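Local coordinates for N-alpha-acetyltransferase 35, NatC auxiliary subunit (Saccharomyces cerevisiae, PDB 6YGA), which serves as the auxiliary subunit of the heterotrimeric MAK3-MAK10-MAK31 NatC complex, which acetylates the N-terminal methionine of the L-A virus Gag protein, at residues Ala316-Ala319 / Leu320-Tyr323; Leu479-Phe482 / Leu483-Gln487. One frame throughout, in Å; residues are numbered along the deposited sequence.

In the fold
Both contacts are local, each made within one continuous run of chain and enclosing no loop between its halves. Going from the N terminus, contact 1 comes first, where the chain leaving helix 298-311 enters helix 319-328; contact 2 follows within the long helix 465-506. They are in series, neither nested nor crossed, with centres about 22 Å apart and nearest atoms about 8 Å apart. Helix 360-372 relates them: it packs on Ser-318, Ala-319 and Thr-322 of contact 1 and, through Phe-371, on Phe-482 and Leu-483 of contact 2. Both belong to the helical region assigned to the NAA35-like, TPR-repeat family, one at a helix start, the other mid-helix.

Contact 1: residues Ala316-Ala319 / Leu320-Tyr323; sequences AESA and LETY
Residues Ala-316 to Ser-318 run as loop into the first turn of helix 319-328, where Tyr-323 N closes a regular helical bond on Ala-319 O (2.9 Å) and Thr-322 N a weak one on Ser-318 O. Ser-318 is the N-cap: its OG accepts a weak capping bond from Glu-321 N at 3.3 Å. Glu-321 answers with its own side chain. CG stands anti to the carbonyl carbon (chi1 -75°) and the chain runs extended beyond it, past Ser-318 OG (3.5 Å from Glu-321 CG), to the backbone before the cap. There OE1 accepts a short, almost straight hydrogen bond from Glu-317 N (2.7 Å, 176°) and is met nearly along the C-O axis of the carboxylate. The return bond thus lands one residue beyond the N-cap's own N, the donor in a classical capping box. OE2 is salt-bridged to Arg-665, so both oxygens are engaged and the carboxylate's rotation is probably fixed. Thr-322 turns OG1 back onto Ala-319 O (2.8 Å), above the carbonyl plane and on the same face as Tyr-323 N; its CG2 meets Ala-316 CB at 3.5 Å. Helix 360-372 flanks the turn, Glu-370 accepting from Ala-319 N and Leu-366 and Phe-363 packing on Ala-319 and Thr-322, while the Tyr-323 ring lies nearly parallel to that of Trp-398 on helix 386-402.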
ATOM      1  N   ALA B 316      16.562  23.660  -1.761  1.00 55.85           N
ATOM      2  CA  ALA B 316      16.692  23.767  -0.316  1.00 53.65           C
ATOM      3  C   ALA B 316      18.085  24.246   0.069  1.00 57.05           C
ATOM      4  O   ALA B 316      19.090  23.819  -0.505  1.00 59.22           O
ATOM      5  CB  ALA B 316      16.398  22.423   0.346  1.00 47.84           C
ATOM      6  N   GLU B 317      18.136  25.148   1.046  1.00 59.50           N
ATOM      7  CA  GLU B 317      19.388  25.700   1.538  1.00 63.51           C
ATOM      8  C   GLU B 317      19.678  25.319   2.982  1.00 60.10           C
ATOM      9  O   GLU B 317      20.672  25.792   3.543  1.00 64.56           O
ATOM     10  CB  GLU B 317      19.384  27.228   1.397  1.00 72.30           C
ATOM     11  CG  GLU B 317      19.664  27.737  -0.013  1.00 83.04           C
ATOM     12  CD  GLU B 317      21.032  27.321  -0.529  1.00 92.40           C
ATOM     13  OE1 GLU B 317      21.093  26.548  -1.508  1.00 93.34           O
ATOM     14  OE2 GLU B 317      22.048  27.764   0.048  1.00 97.09           O
ATOM     15  N   SER B 318      18.851  24.477   3.597  1.00 54.75           N
ATOM     16  CA  SER B 318      19.082  24.059   4.971  1.00 51.76           C
ATOM     17  C   SER B 318      18.439  22.699   5.194  1.00 50.02           C
ATOM     18  O   SER B 318      17.614  22.239   4.400  1.00 48.52           O
ATOM     19  CB  SER B 318      18.537  25.086   5.973  1.00 50.42           C
ATOM     20  OG  SER B 318      17.121  25.127   5.956  1.00 49.50           O
ATOM     21  N   ALA B 319      18.837  22.053   6.294  1.00 46.84           N
ATOM     22  CA  ALA B 319      18.241  20.770   6.649  1.00 44.01           C
ATOM     23  C   ALA B 319      16.779  20.924   7.037  1.00 43.84           C
ATOM     24  O   ALA B 319      15.983  20.001   6.832  1.00 46.51           O
ATOM     25  CB  ALA B 319      19.027  20.117   7.786  1.00 41.40           C
ATOM     26  N   LEU B 320      16.405  22.079   7.589  1.00 42.74           N
ATOM     27  CA  LEU B 320      15.016  22.294   7.974  1.00 42.62           C
ATOM     28  C   LEU B 320      14.114  22.421   6.754  1.00 40.97           C
ATOM     29  O   LEU B 320      12.947  22.018   6.803  1.00 40.14           O
ATOM     30  CB  LEU B 320      14.908  23.535   8.860  1.00 42.90           C
ATOM     31  CG  LEU B 320      13.558  23.809   9.521  1.00 44.35           C
ATOM     32  CD1 LEU B 320      13.011  22.543  10.155  1.00 44.28           C
ATOM     33  CD2 LEU B 320      13.700  24.910  10.561  1.00 47.98           C
ATOM     34  N   GLU B 321      14.639  22.958   5.651  1.00 38.22           N
ATOM     35  CA  GLU B 321      13.829  23.090   4.444  1.00 38.68           C
ATOM     36  C   GLU B 321      13.574  21.733   3.795  1.00 39.35           C
ATOM     37  O   GLU B 321      12.475  21.486   3.284  1.00 37.81           O
ATOM     38  CB  GLU B 321      14.498  24.058   3.468  1.00 40.02           C
ATOM     39  CG  GLU B 321      14.362  25.519   3.889  1.00 44.88           C
ATOM     40  CD  GLU B 321      15.038  26.482   2.930  1.00 51.25           C
ATOM     41  OE1 GLU B 321      15.791  26.014   2.051  1.00 52.96           O
ATOM     42  OE2 GLU B 321      14.816  27.706   3.055  1.00 53.56           O
ATOM     43  N   THR B 322      14.568  20.838   3.806  1.00 38.31           N
ATOM     44  CA  THR B 322      14.330  19.476   3.334  1.00 37.99           C
ATOM     45  C   THR B 322      13.405  18.721   4.282  1.00 37.51           C
ATOM     46  O   THR B 322      12.520  17.981   3.836  1.00 36.26           O
ATOM     47  CB  THR B 322      15.650  18.716   3.179  1.00 40.26           C
ATOM     48  OG1 THR B 322      16.338  18.681   4.438  1.00 42.17           O
ATOM     49  CG2 THR B 322      16.534  19.373   2.137  1.00 39.24           C
ATOM     50  N   TYR B 323      13.599  18.895   5.591  1.00 36.64           N
ATOM     51  CA  TYR B 323      12.778  18.193   6.572  1.00 36.19           C
ATOM     52  C   TYR B 323      11.304  18.548   6.406  1.00 36.53           C
ATOM     53  O   TYR B 323      10.441  17.663   6.355  1.00 34.73           O
ATOM     54  CB  TYR B 323      13.278  18.523   7.981  1.00 37.42           C
ATOM     55  CG  TYR B 323      12.472  17.938   9.121  1.00 39.24           C
ATOM     56  CD1 TYR B 323      12.737  16.663   9.608  1.00 39.18           C
ATOM     57  CD2 TYR B 323      11.469  18.676   9.732  1.00 43.00           C
ATOM     58  CE1 TYR B 323      12.008  16.134  10.659  1.00 38.37           C
ATOM     59  CE2 TYR B 323      10.737  18.158  10.781  1.00 43.72           C
ATOM     60  CZ  TYR B 323      11.009  16.888  11.241  1.00 42.50           C
ATOM     61  OH  TYR B 323      10.274  16.376  12.287  1.00 45.60           O
TER

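Contact 2: residues Leu479-Phe482 / Leu483-Gln487; sequences LETF and LKDSQ
Phe-482 and Ser-486 meet one turn apart in helix 465-506, part of the TPR-like helical region, where regular i to i+4 bonds link the two segments. Phe-482 swings its ring away from the backbone N (chi1 167°), and Ser-486 sets OG over one face, 3.8 Å above the plane and centred on the ring. Tyr-440 meets the same ring edge-to-face, and Phe-371 of helix 360-372 also packs against the Phe-482 side chain. Leu-479 and Leu-483 cross obliquely, Leu-479 CD1 lying 4.0 Å from Leu-483 CG. Leu-483, with CG anti to its carbonyl carbon (chi1 -72°), folds back over the previous turn, bringing CG to 3.3 Å from Leu-479 O. Leu-542 of helix 511-564 packs on Leu-483, and Leu-444 of helix 433-456 on Leu-479. On the exposed flank, the Thr-481 and Asp-485 side chains run alongside each other in the same direction; Thr-481 OG1 bonds to His-477 O, leaving CG2 on the side of Asp-485 OD2 (4.1 Å). Phe-482 O is gripped twice by Ser-486, by N at 3.0 Å and by OG at 2.9 Å, from opposite faces of the carbonyl plane.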
ATOM      1  N   LEU B 479       7.019  15.500  25.054  1.00 37.78           N
ATOM      2  CA  LEU B 479       7.745  16.204  24.002  1.00 39.07           C
ATOM      3  C   LEU B 479       7.805  17.701  24.282  1.00 37.95           C
ATOM      4  O   LEU B 479       8.836  18.340  24.043  1.00 37.24           O
ATOM      5  CB  LEU B 479       7.104  15.934  22.641  1.00 39.14           C
ATOM      6  CG  LEU B 479       7.802  16.594  21.451  1.00 36.73           C
ATOM      7  CD1 LEU B 479       9.295  16.300  21.467  1.00 34.24           C
ATOM      8  CD2 LEU B 479       7.183  16.127  20.148  1.00 35.92           C
ATOM      9  N   GLU B 480       6.717  18.277  24.798  1.00 37.11           N
ATOM     10  CA  GLU B 480       6.727  19.703  25.106  1.00 39.03           C
ATOM     11  C   GLU B 480       7.689  20.007  26.250  1.00 38.10           C
ATOM     12  O   GLU B 480       8.418  21.006  26.207  1.00 35.24           O
ATOM     13  CB  GLU B 480       5.314  20.185  25.439  1.00 44.15           C
ATOM     14  CG  GLU B 480       5.186  21.699  25.555  1.00 52.83           C
ATOM     15  CD  GLU B 480       4.431  22.125  26.797  1.00 60.44           C
ATOM     16  OE1 GLU B 480       4.065  21.243  27.602  1.00 64.16           O
ATOM     17  OE2 GLU B 480       4.205  23.341  26.970  1.00 63.31           O
ATOM     18  N   THR B 481       7.714  19.148  27.275  1.00 38.09           N
ATOM     19  CA  THR B 481       8.659  19.324  28.377  1.00 37.59           C
ATOM     20  C   THR B 481      10.097  19.244  27.882  1.00 38.64           C
ATOM     21  O   THR B 481      10.943  20.062  28.264  1.00 39.42           O
ATOM     22  CB  THR B 481       8.412  18.271  29.457  1.00 37.94           C
ATOM     23  OG1 THR B 481       7.102  18.442  30.012  1.00 38.35           O
ATOM     24  CG2 THR B 481       9.446  18.387  30.567  1.00 34.63           C
ATOM     25  N   PHE B 482      10.390  18.262  27.027  1.00 39.63           N
ATOM     26  CA  PHE B 482      11.721  18.145  26.442  1.00 37.53           C
ATOM     27  C   PHE B 482      12.069  19.373  25.609  1.00 38.77           C
ATOM     28  O   PHE B 482      13.179  19.906  25.715  1.00 39.35           O
ATOM     29  CB  PHE B 482      11.800  16.870  25.601  1.00 36.39           C
ATOM     30  CG  PHE B 482      12.999  16.798  24.698  1.00 37.22           C
ATOM     31  CD1 PHE B 482      14.238  16.416  25.193  1.00 37.42           C
ATOM     32  CD2 PHE B 482      12.881  17.089  23.347  1.00 36.61           C
ATOM     33  CE1 PHE B 482      15.340  16.341  24.360  1.00 37.80           C
ATOM     34  CE2 PHE B 482      13.979  17.017  22.508  1.00 36.87           C
ATOM     35  CZ  PHE B 482      15.209  16.641  23.015  1.00 38.12           C
ATOM     36  N   LEU B 483      11.133  19.841  24.780  1.00 38.10           N
ATOM     37  CA  LEU B 483      11.414  21.010  23.951  1.00 38.69           C
ATOM     38  C   LEU B 483      11.590  22.265  24.797  1.00 40.02           C
ATOM     39  O   LEU B 483      12.418  23.125  24.473  1.00 40.95           O
ATOM     40  CB  LEU B 483      10.303  21.215  22.927  1.00 36.43           C
ATOM     41  CG  LEU B 483      10.228  20.213  21.777  1.00 37.42           C
ATOM     42  CD1 LEU B 483       8.994  20.497  20.946  1.00 38.55           C
ATOM     43  CD2 LEU B 483      11.490  20.261  20.918  1.00 36.59           C
ATOM     44  N   LYS B 484      10.822  22.391  25.882  1.00 40.12           N
ATOM     45  CA  LYS B 484      10.933  23.578  26.724  1.00 44.58           C
ATOM     46  C   LYS B 484      12.294  23.641  27.403  1.00 45.33           C
ATOM     47  O   LYS B 484      12.905  24.714  27.490  1.00 43.91           O
ATOM     48  CB  LYS B 484       9.811  23.596  27.763  1.00 48.45           C
ATOM     49  CG  LYS B 484       9.683  24.917  28.504  1.00 54.55           C
ATOM     50  CD  LYS B 484       9.364  26.043  27.533  1.00 58.42           C
ATOM     51  CE  LYS B 484       9.492  27.407  28.183  1.00 61.94           C
ATOM     52  NZ  LYS B 484       9.127  28.483  27.220  1.00 64.00           N
ATOM     53  N   ASP B 485      12.787  22.496  27.885  1.00 45.35           N
ATOM     54  CA  ASP B 485      14.126  22.443  28.460  1.00 45.54           C
ATOM     55  C   ASP B 485      15.188  22.730  27.406  1.00 44.20           C
ATOM     56  O   ASP B 485      16.173  23.424  27.682  1.00 46.22           O
ATOM     57  CB  ASP B 485      14.364  21.079  29.108  1.00 49.15           C
ATOM     58  CG  ASP B 485      13.405  20.796  30.257  1.00 58.53           C
ATOM     59  OD1 ASP B 485      12.672  21.719  30.676  1.00 62.91           O
ATOM     60  OD2 ASP B 485      13.385  19.647  30.743  1.00 60.85           O
ATOM     61  N   SER B 486      15.005  22.204  26.189  1.00 41.84           N
ATOM     62  CA  SER B 486      15.938  22.502  25.107  1.00 41.54           C
ATOM     63  C   SER B 486      16.005  23.999  24.836  1.00 42.57           C
ATOM     64  O   SER B 486      17.092  24.553  24.643  1.00 42.61           O
ATOM     65  CB  SER B 486      15.536  21.750  23.837  1.00 42.29           C
ATOM     66  OG  SER B 486      15.550  20.346  24.032  1.00 44.38           O
ATOM     67  N   GLN B 487      14.851  24.672  24.822  1.00 43.77           N
ATOM     68  CA  GLN B 487      14.834  26.102  24.535  1.00 47.28           C
ATOM     69  C   GLN B 487      15.404  26.914  25.690  1.00 50.25           C
ATOM     70  O   GLN B 487      15.970  27.990  25.466  1.00 52.48           O
ATOM     71  CB  GLN B 487      13.412  26.564  24.209  1.00 47.26           C
ATOM     72  CG  GLN B 487      13.360  27.933  23.552  1.00 52.69           C
ATOM     73  CD  GLN B 487      11.953  28.370  23.217  1.00 57.48           C
ATOM     74  OE1 GLN B 487      11.083  28.423  24.087  1.00 57.92           O
ATOM     75  NE2 GLN B 487      11.720  28.688  21.947  1.00 58.60           N
TER